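Local coordinates for protein lectin (Lotus tetragonolobus, PDB 2EIG) that probably binds L-fucosyl sugars as a four-chain, calcium- and manganese-containing legume lectin from the seed, at residues E189-L192 with K193-L196; T208-P211 with E212-R215. One frame throughout, in Å; residues are numbered along the deposited sequence.

Contact 1: residues E189-L192 with K193-L196; sequences EIDL and KTVL
Asp191 meets Lys193, Thr194 and Val195 at the N-cap of the one-turn helix 192-195, and its own oxygens serve as acceptors there. Its carboxylate OD2 accepts from Lys193 N at 3.2 Å, the donor approaching on the anti side and 24° out of the carboxylate plane; CG stands anti to the backbone N (chi1 -160°), which brings OD2 forward to the Lys193 amide. The backbone Asp191 O takes Thr194 N at 2.9 Å from above the carbonyl plane and, more weakly, Val195 N at 3.3 Å. Thr194 OG1 also lies 2.7 Å from Asp191 O, but its one proton may go instead to Leu146 O of the second subunit, so the cap lies at a subunit interface. The turn closes where Leu196 N donates to Leu192 O, 2.9 Å away. Several other backbone polar atoms find partners outside: Tyr165 OH bonds both Ile190 O and Leu192 N, Gln113 NE2 serves Val195 O, and Trp52 NE1 serves Leu196 O.

Apolar groups fill the inner side. Ile190 CG2 touches Val195 CG2 at 3.9 Å, the two side chains crossing at about a right angle, while Leu192 and Leu196 run side by side, CD2 to CD1 4.1 Å. Just after strand 183-189, the turn thus sets Ile190, Leu192, Val195 and Leu196 on Val115 of strand 115-120, with Ile138 and Val140 of strand 135-140 under Ile190, and Leu86 of strand 81-88 against both leucines.

Contact 2: residues T208-P211 with E212-R215; sequences TWNP and ERER
The connection 208-213 joins the two sheets of the legume lectin sandwich, leaving strand 199-208 of one and entering strand 214-226 of the other. At its tip, residues 209-212 form a tight turn with cis-proline Pro211 in third position, the mark of a type VI turn. In this family the corresponding loop lies beside the sugar pocket, so a similar position is likely here; the side chain of Glu214 is about 9 Å from the bound calcium, and its carboxylate is held by Ser121 and Arg153.

Trp209 N donates to Glu212 O at 2.8 Å, tilted 19° from the carbonyl plane, and draws the two ends of the turn together. Beyond that bond Thr208 CB packs on Arg213 CB at 3.8 Å, while the polar end of Thr208 turns to Thr39 OG1 and Asn37 O. Glu212 folds back along the turn: its chain bends at chi2 (90°), which lays the carboxylate beside both rings of the loop. OE1 comes within 3.4 Å of Trp209 CD1 at the edge of the indole, near its plane, and within 3.5 Å of Pro211 CD. The backbone is less well provided for, since Glu212 N and Glu214 O are buried here without a partner in the model; Thr208 CG2 lies against Glu214 O at 3.2 Å.

Arg213, on the outgoing arm, reaches back to the turn. NH1 bonds Pro34 O, Tyr76 makes a cation-pi contact, and Trp209 O lies over one guanidinium face. At the guanidinium edge, Arg213 NE donates to Pro211 O across 2.9 Å at a fairly straight 159°, with Arg213 NH2 adding a weak second bond to the same oxygen at 3.4 Å.

How the contacts relate
Followed from the N terminus, the chain comes off strand 183-189 of the back sheet into contact 1, where a single helical turn carries it across to strand 199-208 of the seven-stranded sheet. That strand then runs the length of the sandwich to contact 2, whose cis-proline turn brings the chain back to the back sheet at strand 214-226. The two local turns come in series, without nesting or crossing. Contacts 1 and 2 lie on opposite sides of the chain's centre, their centres 32 Å apart and their nearest atoms about 21 Å apart. Contact 1 faces other subunits; contact 2 lies on the metal-binding side and touches no other chain of the assembly.

Contact 1: residues E189-L192 with K193-L196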
loop_
_atom_site.group_PDB
_atom_site.type_symbol
_atom_site.label_atom_id
_atom_site.label_comp_id
_atom_site.label_asym_id
_atom_site.label_seq_id
_atom_site.Cartn_x
_atom_site.Cartn_y
_atom_site.Cartn_z
ATOM N N GLU A 189 1.716 -4.688 2.797
ATOM C CA GLU A 189 2.604 -4.640 1.676
ATOM C C GLU A 189 3.810 -5.534 1.916
ATOM O O GLU A 189 4.503 -5.390 2.918
ATOM C CB GLU A 189 3.041 -3.216 1.418
ATOM C CG GLU A 189 3.692 -3.100 0.076
ATOM C CD GLU A 189 5.020 -2.441 0.186
ATOM O OE1 GLU A 189 5.087 -1.436 0.958
ATOM O OE2 GLU A 189 5.962 -2.914 -0.499
ATOM N N ILE A 190 4.060 -6.474 0.992
ATOM C CA ILE A 190 5.236 -7.360 1.109
ATOM C C ILE A 190 5.800 -7.612 -0.281
ATOM O O ILE A 190 5.078 -8.141 -1.150
ATOM C CB ILE A 190 4.887 -8.763 1.738
ATOM C CG1 ILE A 190 4.036 -8.624 2.974
ATOM C CG2 ILE A 190 6.178 -9.585 2.034
ATOM C CD1 ILE A 190 3.550 -9.947 3.560
ATOM N N ASP A 191 7.056 -7.255 -0.519
ATOM C CA ASP A 191 7.714 -7.673 -1.745
ATOM C C ASP A 191 8.271 -9.080 -1.571
ATOM O O ASP A 191 9.320 -9.244 -0.945
ATOM C CB ASP A 191 8.854 -6.710 -2.135
ATOM C CG ASP A 191 9.230 -6.807 -3.624
ATOM O OD1 ASP A 191 9.569 -5.743 -4.206
ATOM O OD2 ASP A 191 9.173 -7.919 -4.222
ATOM N N LEU A 192 7.571 -10.092 -2.116
ATOM C CA LEU A 192 8.000 -11.491 -1.995
ATOM C C LEU A 192 9.402 -11.691 -2.490
ATOM O O LEU A 192 10.129 -12.507 -1.964
ATOM C CB LEU A 192 7.069 -12.452 -2.750
ATOM C CG LEU A 192 5.665 -12.635 -2.219
ATOM C CD1 LEU A 192 4.901 -13.763 -2.947
ATOM C CD2 LEU A 192 5.654 -12.823 -0.686
ATOM N N LYS A 193 9.801 -10.931 -3.501
ATOM C CA LYS A 193 11.136 -11.116 -4.099
ATOM C C LYS A 193 12.215 -10.508 -3.213
ATOM O O LYS A 193 13.368 -10.885 -3.370
ATOM C CB LYS A 193 11.189 -10.557 -5.531
ATOM C CG LYS A 193 12.469 -10.833 -6.336
ATOM C CD LYS A 193 12.492 -10.071 -7.675
ATOM C CE LYS A 193 13.805 -10.395 -8.446
ATOM N NZ LYS A 193 14.558 -9.201 -9.031
ATOM N N THR A 194 11.876 -9.604 -2.273
ATOM C CA THR A 194 12.904 -9.085 -1.338
ATOM C C THR A 194 13.142 -10.067 -0.217
ATOM O O THR A 194 14.259 -10.233 0.279
ATOM C CB THR A 194 12.627 -7.664 -0.717
ATOM O OG1 THR A 194 11.310 -7.587 -0.163
ATOM C CG2 THR A 194 12.830 -6.481 -1.722
ATOM N N VAL A 195 12.079 -10.732 0.211
ATOM C CA VAL A 195 12.171 -11.548 1.411
ATOM C C VAL A 195 12.292 -13.034 1.172
ATOM O O VAL A 195 12.616 -13.757 2.082
ATOM C CB VAL A 195 11.038 -11.238 2.412
ATOM C CG1 VAL A 195 11.266 -9.837 3.027
ATOM C CG2 VAL A 195 9.646 -11.350 1.741
ATOM N N LEU A 196 12.040 -13.504 -0.049
ATOM C CA LEU A 196 12.004 -14.941 -0.251
ATOM C C LEU A 196 12.767 -15.304 -1.522
ATOM O O LEU A 196 12.886 -14.461 -2.418
ATOM C CB LEU A 196 10.544 -15.414 -0.390
ATOM C CG LEU A 196 9.742 -15.541 0.907
ATOM C CD1 LEU A 196 8.272 -15.706 0.624
ATOM C CD2 LEU A 196 10.269 -16.664 1.768
#

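Contact 2: residues T208-P211 with E212-R215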
loop_
_atom_site.group_PDB
_atom_site.type_symbol
_atom_site.label_atom_id
_atom_site.label_comp_id
_atom_site.label_asym_id
_atom_site.label_seq_id
_atom_site.Cartn_x
_atom_site.Cartn_y
_atom_site.Cartn_z
ATOM N N THR A 208 1.402 -26.678 19.295
ATOM C CA THR A 208 0.660 -26.711 20.545
ATOM C C THR A 208 1.769 -26.838 21.593
ATOM O O THR A 208 2.922 -27.110 21.289
ATOM C CB THR A 208 -0.286 -27.911 20.627
ATOM O OG1 THR A 208 0.479 -29.108 20.473
ATOM C CG2 THR A 208 -1.395 -27.849 19.527
ATOM N N TRP A 209 1.397 -26.619 22.828
ATOM C CA TRP A 209 2.375 -26.496 23.874
ATOM C C TRP A 209 2.019 -27.550 24.951
ATOM O O TRP A 209 1.497 -28.636 24.638
ATOM C CB TRP A 209 2.381 -25.044 24.388
ATOM C CG TRP A 209 3.505 -24.696 25.274
ATOM C CD1 TRP A 209 3.421 -24.230 26.556
ATOM C CD2 TRP A 209 4.901 -24.803 24.975
ATOM N NE1 TRP A 209 4.667 -24.056 27.074
ATOM C CE2 TRP A 209 5.601 -24.392 26.127
ATOM C CE3 TRP A 209 5.628 -25.186 23.834
ATOM C CZ2 TRP A 209 7.012 -24.320 26.174
ATOM C CZ3 TRP A 209 7.033 -25.181 23.898
ATOM C CH2 TRP A 209 7.706 -24.733 25.058
ATOM N N ASN A 210 2.318 -27.241 26.203
ATOM C CA ASN A 210 1.996 -28.129 27.291
ATOM C C ASN A 210 2.114 -27.260 28.524
ATOM O O ASN A 210 3.210 -26.788 28.812
ATOM C CB ASN A 210 2.982 -29.309 27.337
ATOM C CG ASN A 210 2.568 -30.394 28.324
ATOM O OD1 ASN A 210 3.058 -31.531 28.251
ATOM N ND2 ASN A 210 1.658 -30.061 29.240
ATOM N N PRO A 211 0.995 -27.036 29.246
ATOM C CA PRO A 211 -0.378 -27.591 29.019
ATOM C C PRO A 211 -1.200 -27.070 27.835
ATOM O O PRO A 211 -2.171 -27.706 27.468
ATOM C CB PRO A 211 -1.121 -27.177 30.288
ATOM C CG PRO A 211 -0.395 -25.900 30.749
ATOM C CD PRO A 211 1.049 -26.202 30.463
ATOM N N GLU A 212 -0.867 -25.896 27.293
ATOM C CA GLU A 212 -1.759 -25.179 26.392
ATOM C C GLU A 212 -1.776 -25.921 25.050
ATOM O O GLU A 212 -0.757 -26.350 24.575
ATOM C CB GLU A 212 -1.267 -23.737 26.168
ATOM C CG GLU A 212 -1.453 -22.703 27.303
ATOM C CD GLU A 212 -0.309 -22.656 28.237
ATOM O OE1 GLU A 212 0.504 -23.596 28.262
ATOM O OE2 GLU A 212 -0.213 -21.649 28.960
ATOM N N ARG A 213 -2.927 -26.032 24.420
ATOM C CA ARG A 213 -3.014 -26.818 23.189
ATOM C C ARG A 213 -4.388 -26.667 22.623
ATOM O O ARG A 213 -5.307 -26.218 23.296
ATOM C CB ARG A 213 -2.728 -28.284 23.458
ATOM C CG ARG A 213 -3.833 -28.963 24.308
ATOM C CD ARG A 213 -3.314 -30.281 24.732
ATOM N NE ARG A 213 -2.574 -30.142 25.982
ATOM C CZ ARG A 213 -1.778 -31.086 26.470
ATOM N NH1 ARG A 213 -1.584 -32.182 25.750
ATOM N NH2 ARG A 213 -1.162 -30.920 27.649
ATOM N N GLU A 214 -4.516 -27.017 21.360
ATOM C CA GLU A 214 -5.796 -27.024 20.687
ATOM C C GLU A 214 -5.635 -27.878 19.411
ATOM O O GLU A 214 -4.511 -28.159 18.989
ATOM C CB GLU A 214 -6.246 -25.597 20.333
ATOM C CG GLU A 214 -5.272 -24.925 19.413
ATOM C CD GLU A 214 -5.552 -23.467 19.138
ATOM O OE1 GLU A 214 -6.691 -22.979 19.406
ATOM O OE2 GLU A 214 -4.604 -22.821 18.606
ATOM N N ARG A 215 -6.749 -28.288 18.816
ATOM C CA ARG A 215 -6.716 -28.845 17.474
ATOM C C ARG A 215 -6.620 -27.671 16.475
ATOM O O ARG A 215 -7.140 -26.570 16.755
ATOM C CB ARG A 215 -7.993 -29.652 17.204
ATOM C CG ARG A 215 -8.245 -30.884 18.158
ATOM C CD ARG A 215 -9.231 -31.906 17.572
ATOM N NE ARG A 215 -8.757 -32.379 16.265
ATOM C CZ ARG A 215 -7.836 -33.318 16.073
ATOM N NH1 ARG A 215 -7.294 -33.972 17.094
ATOM N NH2 ARG A 215 -7.473 -33.615 14.824
#